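Local coordinates for ATP-dependent protease (Xanthomonas campestris pv. campestris, PDB 7CAY), which probably recognises and binds protein substrates, as does the homologous N-terminal substrate-binding domain of the ATP-dependent Lon protease, at residues L8-L13 with R91-Q96. Residues are numbered along the deposited sequence; the frame is centred on the assembly and turned at random.
Sequences LPLFPL and RRFRVQ
Leu8 sets one methyl, CD2, over a face of the Phe93 ring in a CH-pi contact. The methyl stands 4.0 Å from the ring centroid and 26° off the ring normal, displaced toward the rim, so that its nearest ring atom is CE2 of Phe93, 3.7 Å from CD2 of Leu8. The leucine side chain runs roughly perpendicular to that of the phenylalanine. Leucine suits this place because its branched end can turn a methyl onto the flat ring, while phenylalanine spans much of the gap between two backbones that share no hydrogen bond. Phe93 has CG between its backbone N and carbonyl carbon (chi1 55°), and this torsion brings the ring to both leucines.

The other apolar contacts belong to Leu10. Its CD2 lies 3.9 Å from CZ of Phe93, the side chains running past each other in opposite directions. Its second methyl, CD1, meets CG2 of Val95 tip to tip at 4.1 Å, where the short, beta-branched valine fits a strand and offers a methyl that also lies at the edge of the Phe93 ring, in its plane.

Strands 6-13 and 83-100 are not neighbours in the mixed sheet, whose strands close into a small barrel, consistent with the PUA-like fold of Lon substrate-binding domains; each pairs with strand 106-112, and the segments pass nearly perpendicular, at 95°, with axes 10.5 Å apart. Only side chains therefore bridge them, packing inside the barrel.

Strand 106-112 adds Val110, which touches both Leu8 and Phe93, and strand 47-51 brings Cys49 against Phe93 and Val95. Polar groups of segment 91-96 find their partners elsewhere: Arg92 and Arg94 form salt bridges with Asp179, and Arg91 forms one with Glu69.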
loop_
_atom_site.group_PDB
_atom_site.type_symbol
_atom_site.label_atom_id
_atom_site.label_comp_id
_atom_site.label_asym_id
_atom_site.label_seq_id
_atom_site.Cartn_x
_atom_site.Cartn_y
_atom_site.Cartn_z
ATOM N N LEU A 8 -7.909 1.056 12.645
ATOM C CA LEU A 8 -8.092 0.538 11.298
ATOM C C LEU A 8 -7.755 -0.948 11.274
ATOM O O LEU A 8 -6.691 -1.350 11.777
ATOM C CB LEU A 8 -7.214 1.302 10.297
ATOM C CG LEU A 8 -7.410 1.006 8.809
ATOM C CD1 LEU A 8 -8.737 1.570 8.315
ATOM C CD2 LEU A 8 -6.252 1.562 7.995
ATOM N N PRO A 9 -8.623 -1.792 10.716
ATOM C CA PRO A 9 -8.286 -3.214 10.583
ATOM C C PRO A 9 -7.170 -3.420 9.570
ATOM O O PRO A 9 -7.172 -2.828 8.487
ATOM C CB PRO A 9 -9.597 -3.853 10.106
ATOM C CG PRO A 9 -10.664 -2.840 10.418
ATOM C CD PRO A 9 -10.000 -1.508 10.282
ATOM N N LEU A 10 -6.217 -4.276 9.924
ATOM C CA LEU A 10 -5.018 -4.489 9.125
ATOM C C LEU A 10 -5.023 -5.894 8.538
ATOM O O LEU A 10 -5.231 -6.874 9.260
ATOM C CB LEU A 10 -3.758 -4.272 9.966
ATOM C CG LEU A 10 -3.692 -2.967 10.764
ATOM C CD1 LEU A 10 -2.339 -2.823 11.446
ATOM C CD2 LEU A 10 -3.985 -1.767 9.880
ATOM N N PHE A 11 -4.790 -5.985 7.226
ATOM C CA PHE A 11 -4.686 -7.255 6.516
ATOM C C PHE A 11 -3.227 -7.579 6.248
ATOM O O PHE A 11 -2.504 -6.743 5.686
ATOM C CB PHE A 11 -5.458 -7.206 5.201
ATOM C CG PHE A 11 -6.920 -7.520 5.345
ATOM C CD1 PHE A 11 -7.687 -6.876 6.301
ATOM C CD2 PHE A 11 -7.529 -8.455 4.522
ATOM C CE1 PHE A 11 -9.032 -7.161 6.438
ATOM C CE2 PHE A 11 -8.877 -8.742 4.652
ATOM C CZ PHE A 11 -9.628 -8.094 5.612
ATOM N N PRO A 12 -2.764 -8.763 6.632
ATOM C CA PRO A 12 -1.336 -9.083 6.499
ATOM C C PRO A 12 -0.963 -9.638 5.132
ATOM O O PRO A 12 -1.501 -10.664 4.704
ATOM C CB PRO A 12 -1.126 -10.130 7.597
ATOM C CG PRO A 12 -2.446 -10.842 7.667
ATOM C CD PRO A 12 -3.510 -9.818 7.342
ATOM N N LEU A 13 -0.031 -8.979 4.446
ATOM C CA LEU A 13 0.444 -9.429 3.146
ATOM C C LEU A 13 1.961 -9.555 3.158
ATOM O O LEU A 13 2.656 -8.807 3.849
ATOM C CB LEU A 13 0.020 -8.476 2.017
ATOM C CG LEU A 13 -1.470 -8.234 1.770
ATOM C CD1 LEU A 13 -1.662 -7.670 0.382
ATOM C CD2 LEU A 13 -2.294 -9.496 1.940
ATOM N N ARG A 91 -4.421 5.952 0.908
ATOM C CA ARG A 91 -3.599 6.717 1.835
ATOM C C ARG A 91 -2.628 5.823 2.595
ATOM O O ARG A 91 -2.892 4.641 2.832
ATOM C CB ARG A 91 -4.475 7.474 2.833
ATOM C CG ARG A 91 -5.361 8.540 2.218
ATOM C CD ARG A 91 -6.275 9.134 3.274
ATOM N NE ARG A 91 -7.134 8.116 3.871
ATOM C CZ ARG A 91 -7.921 8.325 4.921
ATOM N NH1 ARG A 91 -7.956 9.516 5.501
ATOM N NH2 ARG A 91 -8.672 7.339 5.396
ATOM N N ARG A 92 -1.500 6.408 2.985
ATOM C CA ARG A 92 -0.531 5.733 3.835
ATOM C C ARG A 92 -0.782 6.085 5.295
ATOM O O ARG A 92 -1.234 7.186 5.620
ATOM C CB ARG A 92 0.898 6.118 3.451
ATOM C CG ARG A 92 1.316 5.668 2.069
ATOM C CD ARG A 92 2.653 6.274 1.677
ATOM N NE ARG A 92 2.655 7.725 1.841
ATOM C CZ ARG A 92 3.373 8.376 2.750
ATOM N NH1 ARG A 92 4.167 7.714 3.576
ATOM N NH2 ARG A 92 3.303 9.696 2.824
ATOM N N PHE A 93 -0.482 5.135 6.178
ATOM C CA PHE A 93 -0.683 5.339 7.603
ATOM C C PHE A 93 0.498 4.774 8.377
ATOM O O PHE A 93 1.296 3.989 7.856
ATOM C CB PHE A 93 -1.992 4.702 8.093
ATOM C CG PHE A 93 -2.119 3.241 7.775
ATOM C CD1 PHE A 93 -1.540 2.283 8.593
ATOM C CD2 PHE A 93 -2.839 2.821 6.671
ATOM C CE1 PHE A 93 -1.665 0.937 8.306
ATOM C CE2 PHE A 93 -2.970 1.475 6.380
ATOM C CZ PHE A 93 -2.382 0.533 7.200
ATOM N N ARG A 94 0.597 5.193 9.637
ATOM C CA ARG A 94 1.587 4.682 10.573
ATOM C C ARG A 94 0.871 3.926 11.685
ATOM O O ARG A 94 -0.120 4.418 12.233
ATOM C CB ARG A 94 2.425 5.817 11.166
ATOM C CG ARG A 94 2.879 6.843 10.151
ATOM C CD ARG A 94 3.935 7.771 10.732
ATOM N NE ARG A 94 4.273 8.852 9.811
ATOM C CZ ARG A 94 3.796 10.089 9.905
ATOM N NH1 ARG A 94 4.155 11.008 9.019
ATOM N NH2 ARG A 94 2.967 10.409 10.891
ATOM N N VAL A 95 1.371 2.736 12.015
ATOM C CA VAL A 95 0.782 1.926 13.080
ATOM C C VAL A 95 1.384 2.403 14.399
ATOM O O VAL A 95 2.523 2.069 14.728
ATOM C CB VAL A 95 1.013 0.427 12.861
ATOM C CG1 VAL A 95 0.202 -0.381 13.857
ATOM C CG2 VAL A 95 0.653 0.031 11.434
ATOM N N GLN A 96 0.624 3.203 15.155
ATOM C CA GLN A 96 1.088 3.634 16.471
ATOM C C GLN A 96 1.188 2.450 17.423
ATOM O O GLN A 96 2.157 2.334 18.185
ATOM C CB GLN A 96 0.149 4.696 17.041
ATOM C CG GLN A 96 -0.171 5.833 16.082
ATOM C CD GLN A 96 0.758 7.022 16.244
ATOM O OE1 GLN A 96 1.144 7.657 15.264
ATOM N NE2 GLN A 96 1.113 7.336 17.488
#